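Local structure of oxidoreductase (Bordetella pertussis, 3Q2K) at residues C[34-39]-C[94-99]; C[145-150]-C[329-334]. The protein probably catalyses the NAD-dependent oxidation of the UDP-linked sugar acid UDP-GlcNAcA, a step toward 2,3-diacetamido-2,3-dideoxy-D-mannuronic acid. One frame throughout, in Å; residues are numbered along the deposited sequence.

Contact 1 of 2, residues C[34-39]-C[94-99]; sequences GLVGCG and DALVLA. With NAI (1,4-dihydronicotinamide adenine dinucleotide), chain U.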
loop_
_atom_site.group_PDB
_atom_site.type_symbol
_atom_site.label_atom_id
_atom_site.label_comp_id
_atom_site.label_asym_id
_atom_site.label_seq_id
_atom_site.Cartn_x
_atom_site.Cartn_y
_atom_site.Cartn_z
ATOM N N GLY C 34 19.640 30.306 34.585
ATOM C CA GLY C 34 18.486 29.931 35.393
ATOM C C GLY C 34 18.182 28.473 35.124
ATOM O O GLY C 34 18.263 28.032 33.978
ATOM N N LEU C 35 17.857 27.736 36.181
ATOM C CA LEU C 35 17.492 26.331 36.061
ATOM C C LEU C 35 15.999 26.119 36.294
ATOM O O LEU C 35 15.436 26.576 37.291
ATOM C CB LEU C 35 18.317 25.497 37.043
ATOM C CG LEU C 35 18.007 23.998 37.064
ATOM C CD1 LEU C 35 18.345 23.400 35.718
ATOM C CD2 LEU C 35 18.825 23.284 38.136
ATOM N N VAL C 36 15.353 25.454 35.341
ATOM C CA VAL C 36 13.921 25.162 35.417
ATOM C C VAL C 36 13.736 23.651 35.559
ATOM O O VAL C 36 14.033 22.884 34.640
ATOM C CB VAL C 36 13.225 25.625 34.130
ATOM C CG1 VAL C 36 11.713 25.434 34.206
ATOM C CG2 VAL C 36 13.622 27.065 33.835
ATOM N N GLY C 37 13.245 23.230 36.721
ATOM C CA GLY C 37 13.131 21.823 37.084
ATOM C C GLY C 37 14.220 21.369 38.040
ATOM O O GLY C 37 15.390 21.274 37.660
ATOM N N CYS C 38 13.847 21.068 39.281
ATOM C CA CYS C 38 14.846 20.698 40.278
ATOM C C CYS C 38 14.708 19.243 40.682
ATOM O O CYS C 38 14.615 18.922 41.864
ATOM C CB CYS C 38 14.730 21.563 41.533
ATOM S SG CYS C 38 14.853 23.311 41.102
ATOM N N GLY C 39 14.667 18.368 39.684
ATOM C CA GLY C 39 14.425 16.960 39.952
ATOM C C GLY C 39 15.786 16.304 39.874
ATOM O O GLY C 39 16.803 16.952 40.109
ATOM N N ASP C 94 20.395 35.045 31.873
ATOM C CA ASP C 94 20.706 35.298 30.462
ATOM C C ASP C 94 20.233 34.131 29.611
ATOM O O ASP C 94 19.918 34.290 28.429
ATOM C CB ASP C 94 22.203 35.466 30.179
ATOM C CG ASP C 94 22.768 36.676 30.905
ATOM O OD1 ASP C 94 22.189 37.771 30.736
ATOM O OD2 ASP C 94 23.749 36.539 31.666
ATOM N N ALA C 95 20.167 32.982 30.274
ATOM C CA ALA C 95 19.850 31.697 29.662
ATOM C C ALA C 95 19.113 30.794 30.645
ATOM O O ALA C 95 19.502 30.643 31.802
ATOM C CB ALA C 95 21.133 31.021 29.204
ATOM N N LEU C 96 18.047 30.155 30.186
ATOM C CA LEU C 96 17.365 29.195 31.040
ATOM C C LEU C 96 17.618 27.740 30.669
ATOM O O LEU C 96 17.570 27.333 29.506
ATOM C CB LEU C 96 15.877 29.531 31.040
ATOM C CG LEU C 96 15.865 30.801 31.888
ATOM C CD1 LEU C 96 14.736 31.706 31.446
ATOM C CD2 LEU C 96 15.663 30.343 33.320
ATOM N N VAL C 97 17.901 26.949 31.697
ATOM C CA VAL C 97 18.186 25.540 31.483
ATOM C C VAL C 97 16.911 24.744 31.723
ATOM O O VAL C 97 16.259 24.912 32.757
ATOM C CB VAL C 97 19.279 25.033 32.434
ATOM C CG1 VAL C 97 19.323 23.520 32.320
ATOM C CG2 VAL C 97 20.627 25.650 32.078
ATOM N N LEU C 98 16.548 23.896 30.765
ATOM C CA LEU C 98 15.262 23.203 30.856
ATOM C C LEU C 98 15.467 21.741 31.252
ATOM O O LEU C 98 16.028 20.932 30.505
ATOM C CB LEU C 98 14.420 23.403 29.591
ATOM C CG LEU C 98 14.252 24.825 29.045
ATOM C CD1 LEU C 98 13.545 24.877 27.679
ATOM C CD2 LEU C 98 13.475 25.635 30.066
ATOM N N ALA C 99 15.069 21.443 32.486
ATOM C CA ALA C 99 15.456 20.201 33.151
ATOM C C ALA C 99 14.162 19.532 33.576
ATOM O O ALA C 99 14.122 18.756 34.525
ATOM C CB ALA C 99 16.344 20.463 34.342
HETATM P PA NAI U . 12.469 14.565 37.149
HETATM O O1A NAI U . 11.120 14.091 37.527
HETATM O O2A NAI U . 13.493 14.032 38.274
HETATM O O5B NAI U . 12.756 16.132 37.400
HETATM C C5B NAI U . 11.522 16.817 37.221
HETATM C C4B NAI U . 11.458 18.213 37.827
HETATM O O4B NAI U . 10.738 19.091 36.952
HETATM C C3B NAI U . 10.613 17.892 39.075
HETATM O O3B NAI U . 11.264 18.490 40.200
HETATM C C2B NAI U . 9.243 18.479 38.635
HETATM O O2B NAI U . 8.485 19.007 39.727
HETATM C C1B NAI U . 9.767 19.686 37.825
HETATM N N9A NAI U . 8.656 20.224 37.059
HETATM C C8A NAI U . 7.568 19.566 36.574
HETATM N N7A NAI U . 6.837 20.432 35.930
HETATM C C5A NAI U . 7.372 21.674 35.960
HETATM C C6A NAI U . 7.043 22.945 35.450
HETATM N N6A NAI U . 5.909 23.158 34.687
HETATM N N1A NAI U . 7.891 23.939 35.696
HETATM C C2A NAI U . 9.010 23.761 36.376
HETATM N N3A NAI U . 9.353 22.591 36.872
HETATM C C4A NAI U . 8.578 21.534 36.670
HETATM O O3 NAI U . 13.038 13.768 35.879
HETATM P PN NAI U . 14.488 14.206 35.345
HETATM O O1N NAI U . 15.205 12.844 35.307
HETATM O O2N NAI U . 15.426 15.123 36.157
HETATM O O5D NAI U . 14.254 14.627 33.801
HETATM C C5D NAI U . 15.305 15.512 33.439
HETATM C C4D NAI U . 15.072 16.072 32.031
HETATM O O4D NAI U . 16.437 15.985 31.571
HETATM C C3D NAI U . 14.254 15.131 31.122
HETATM O O3D NAI U . 14.123 15.606 29.788
HETATM C C2D NAI U . 15.241 13.951 31.029
HETATM O O2D NAI U . 15.035 13.337 29.761
HETATM C C1D NAI U . 16.561 14.741 30.859
HETATM N N1N NAI U . 17.726 14.048 31.402
HETATM C C2N NAI U . 18.837 14.106 30.701
HETATM C C3N NAI U . 19.962 13.460 31.197
HETATM C C7N NAI U . 21.213 13.497 30.420
HETATM O O7N NAI U . 22.052 12.638 30.602
HETATM N N7N NAI U . 21.365 14.473 29.503
HETATM C C4N NAI U . 19.882 12.755 32.398
HETATM C C5N NAI U . 18.671 12.728 33.063
HETATM C C6N NAI U . 17.586 13.406 32.543
HETATM O O HOH W 1 15.460 17.748 37.046
#

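Contact 2 of 2, residues C[145-150]-C[329-334]; sequences RLFVVK and INCLRG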
loop_
_atom_site.group_PDB
_atom_site.type_symbol
_atom_site.label_atom_id
_atom_site.label_comp_id
_atom_site.label_asym_id
_atom_site.label_seq_id
_atom_site.Cartn_x
_atom_site.Cartn_y
_atom_site.Cartn_z
ATOM N N ARG C 145 19.844 32.064 21.230
ATOM C CA ARG C 145 20.456 30.742 21.136
ATOM C C ARG C 145 19.532 29.661 21.692
ATOM O O ARG C 145 18.927 29.833 22.752
ATOM C CB ARG C 145 21.626 30.753 22.120
ATOM C CG ARG C 145 22.973 30.435 21.523
ATOM C CD ARG C 145 23.170 31.387 20.370
ATOM N NE ARG C 145 24.322 30.936 19.602
ATOM C CZ ARG C 145 24.762 31.573 18.524
ATOM N NH1 ARG C 145 24.155 32.685 18.138
ATOM N NH2 ARG C 145 25.810 31.109 17.861
ATOM N N LEU C 146 19.466 28.521 21.014
ATOM C CA LEU C 146 18.799 27.336 21.544
ATOM C C LEU C 146 19.841 26.227 21.512
ATOM O O LEU C 146 20.308 25.898 20.423
ATOM C CB LEU C 146 17.620 26.968 20.639
ATOM C CG LEU C 146 17.082 25.551 20.764
ATOM C CD1 LEU C 146 16.956 25.169 22.233
ATOM C CD2 LEU C 146 15.760 25.408 20.017
ATOM N N PHE C 147 20.253 25.707 22.666
ATOM C CA PHE C 147 21.205 24.594 22.704
ATOM C C PHE C 147 20.449 23.337 23.142
ATOM O O PHE C 147 19.475 23.428 23.877
ATOM C CB PHE C 147 22.326 24.785 23.725
ATOM C CG PHE C 147 23.058 26.091 23.613
ATOM C CD1 PHE C 147 24.307 26.144 23.016
ATOM C CD2 PHE C 147 22.516 27.256 24.134
ATOM C CE1 PHE C 147 24.997 27.336 22.902
ATOM C CE2 PHE C 147 23.213 28.443 24.047
ATOM C CZ PHE C 147 24.437 28.490 23.410
ATOM N N VAL C 148 20.855 22.155 22.694
ATOM C CA VAL C 148 20.259 20.916 23.168
ATOM C C VAL C 148 21.353 20.059 23.811
ATOM O O VAL C 148 22.430 19.841 23.263
ATOM C CB VAL C 148 19.572 20.161 22.017
ATOM C CG1 VAL C 148 19.042 18.812 22.507
ATOM C CG2 VAL C 148 18.511 21.069 21.391
ATOM N N VAL C 149 21.109 19.548 25.012
ATOM C CA VAL C 149 22.200 18.882 25.726
ATOM C C VAL C 149 22.481 17.549 25.056
ATOM O O VAL C 149 21.596 16.706 24.996
ATOM C CB VAL C 149 21.838 18.643 27.201
ATOM C CG1 VAL C 149 22.861 17.743 27.866
ATOM C CG2 VAL C 149 21.765 19.986 27.903
ATOM N N LYS C 150 23.682 17.342 24.532
ATOM C CA LYS C 150 23.986 16.022 24.016
ATOM C C LYS C 150 25.392 15.715 24.499
ATOM O O LYS C 150 26.332 15.760 23.705
ATOM C CB LYS C 150 23.917 15.989 22.486
ATOM C CG LYS C 150 23.035 14.887 21.947
ATOM C CD LYS C 150 21.608 15.386 21.984
ATOM C CE LYS C 150 20.698 14.367 21.304
ATOM N NZ LYS C 150 19.710 13.665 22.171
ATOM N N ILE C 329 29.059 28.049 27.299
ATOM C CA ILE C 329 29.648 29.268 27.839
ATOM C C ILE C 329 30.488 29.980 26.781
ATOM O O ILE C 329 30.300 31.179 26.566
ATOM C CB ILE C 329 30.495 28.954 29.089
ATOM C CG1 ILE C 329 29.650 28.363 30.222
ATOM C CG2 ILE C 329 31.192 30.216 29.573
ATOM C CD1 ILE C 329 30.476 28.044 31.469
ATOM N N ASN C 330 31.390 29.254 26.122
ATOM C CA ASN C 330 32.105 29.762 24.948
ATOM C C ASN C 330 31.169 30.405 23.935
ATOM O O ASN C 330 31.324 31.585 23.626
ATOM C CB ASN C 330 32.947 28.702 24.232
ATOM C CG ASN C 330 34.054 28.168 25.107
ATOM O OD1 ASN C 330 34.426 28.805 26.090
ATOM N ND2 ASN C 330 34.575 26.996 24.770
ATOM N N CYS C 331 30.193 29.644 23.447
ATOM C CA CYS C 331 29.252 30.185 22.478
ATOM C C CYS C 331 28.591 31.461 22.997
ATOM O O CYS C 331 28.430 32.459 22.293
ATOM C CB CYS C 331 28.210 29.130 22.088
ATOM S SG CYS C 331 26.866 29.933 21.201
ATOM N N LEU C 332 28.183 31.444 24.259
ATOM C CA LEU C 332 27.536 32.640 24.783
ATOM C C LEU C 332 28.507 33.803 24.953
ATOM O O LEU C 332 28.110 34.970 24.938
ATOM C CB LEU C 332 26.930 32.327 26.143
ATOM C CG LEU C 332 25.683 31.480 25.925
ATOM C CD1 LEU C 332 25.151 31.275 27.330
ATOM C CD2 LEU C 332 24.709 32.221 25.020
ATOM N N ARG C 333 29.773 33.463 25.167
ATOM C CA ARG C 333 30.779 34.507 25.329
ATOM C C ARG C 333 31.214 35.045 23.970
ATOM O O ARG C 333 31.991 35.993 23.912
ATOM C CB ARG C 333 31.986 34.024 26.137
ATOM C CG ARG C 333 31.753 33.905 27.643
ATOM C CD ARG C 333 32.843 33.001 28.184
ATOM N NE ARG C 333 34.101 33.459 27.606
ATOM C CZ ARG C 333 34.768 34.490 28.110
ATOM N NH1 ARG C 333 34.290 35.094 29.192
ATOM N NH2 ARG C 333 35.892 34.889 27.533
ATOM N N GLY C 334 30.701 34.465 22.889
ATOM C CA GLY C 334 31.040 34.897 21.534
ATOM C C GLY C 334 32.175 34.120 20.890
ATOM O O GLY C 334 32.461 34.319 19.709
#

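Contact 1 of 2, residues C[34-39]-C[94-99]
Gly34 and Val36 are joined to Ala95, Val97 and Ala99 by four backbone hydrogen bonds, the regular pairing of parallel neighbours at the centre of a Rossmann sheet. Gly34 N donates to Ala95 O and Gly34 O accepts from Val97 N (2.6 Å); Val36 N then reaches Val97 O, and Val36 O takes Ala99 N at 2.8 Å. On one face, Leu35 CD1 lies 3.5 Å from Val97 CG1 and 3.8 Å from Ala99 CB, beneath helix 42-50. On the other, Leu96 CD2 packs 3.5 Å from Gly34 CA and also meets Val36 CG2. Val36 sets its CG1 anti to the backbone N (chi1 -176°), which sends this branch to NADH C2A at 3.8 Å. Beyond the last bond, strand 31-36 runs on into the glycine-rich turn, where Gly37 CA lies 3.6 Å from NADH O4B. Cys38 N is hydrogen-bonded to Asp63 OD2, which also bonds NADH, so turn and cofactor share a partner. A water takes the N-H of Gly39 within reach of Ala99 O and NADH O2N. Gly34 and Val36 thus bond to 95-99, the alternating Leu35 and Leu96 to Glu60 and His118 of strands 56-62 and 118-121, and the turn to the cofactor.

Contact 2 of 2, residues C[145-150]-C[329-334]
Strand 146-148, the edge of the Rossmann sheet within this chain, faces the last turn of helix 321-333 across a gap too wide for backbone bonding, the nearest CA atoms, those of Arg145 and Leu332, being 8.2 Å apart. Side chains alone bridge it, and the central feature is a sulfur-aromatic contact in which Cys331 SG is 3.6 Å from Phe147 CZ. The thiol comes to the edge of the ring, 76° off its normal. With SG anti to the backbone N (chi1 167°), the cysteine reaches out from its helix to the ring and to Arg145. Leu332 CD2 adds a methyl at the same ring edge, 4.1 Å from Phe147 CZ. The Phe147 ring also touches Tyr324 and Val328, so this apolar seam packs the outermost strand of the Rossmann sheet against a helix in the range of the C-terminal alpha/beta family. Arg145, its chain bent at chi2 (54°), passes the sulfur on its way to a salt bridge between Arg145 NH2 and Glu337 OE1. The charge is thus probably balanced beyond the seam, by Glu337, whereas NE is buried without a hydrogen-bonding partner in the model. The helix closes in a Schellman motif, Gly334 taking positive phi and bonding back to Cys331 O. Nearest to Arg145 NE across this seam is Cys331 SG, 3.2 Å away and oblique to the guanidinium plane.

Overall arrangement
Both contacts reach the same six-stranded parallel sheet, and their centres lie about 14 Å apart. Contact 1 joins strands 31-36 and 95-98 in its middle; strand 118-121 then separates 95-98 from 146-148, the edge strand of contact 2. They come in series along the chain, contact 1 being complete before contact 2 opens. The first is internal to the NAD-binding Rossmann region, whereas the second brings in helix 321-333 from the part of the sequence matching the C-terminal family. The C-terminal ends of strands 31-36 and 146-148 both approach NADH, through the glycine-rich turn in contact 1 and Val149 in contact 2, while the helix packs on the sheet's outermost strand.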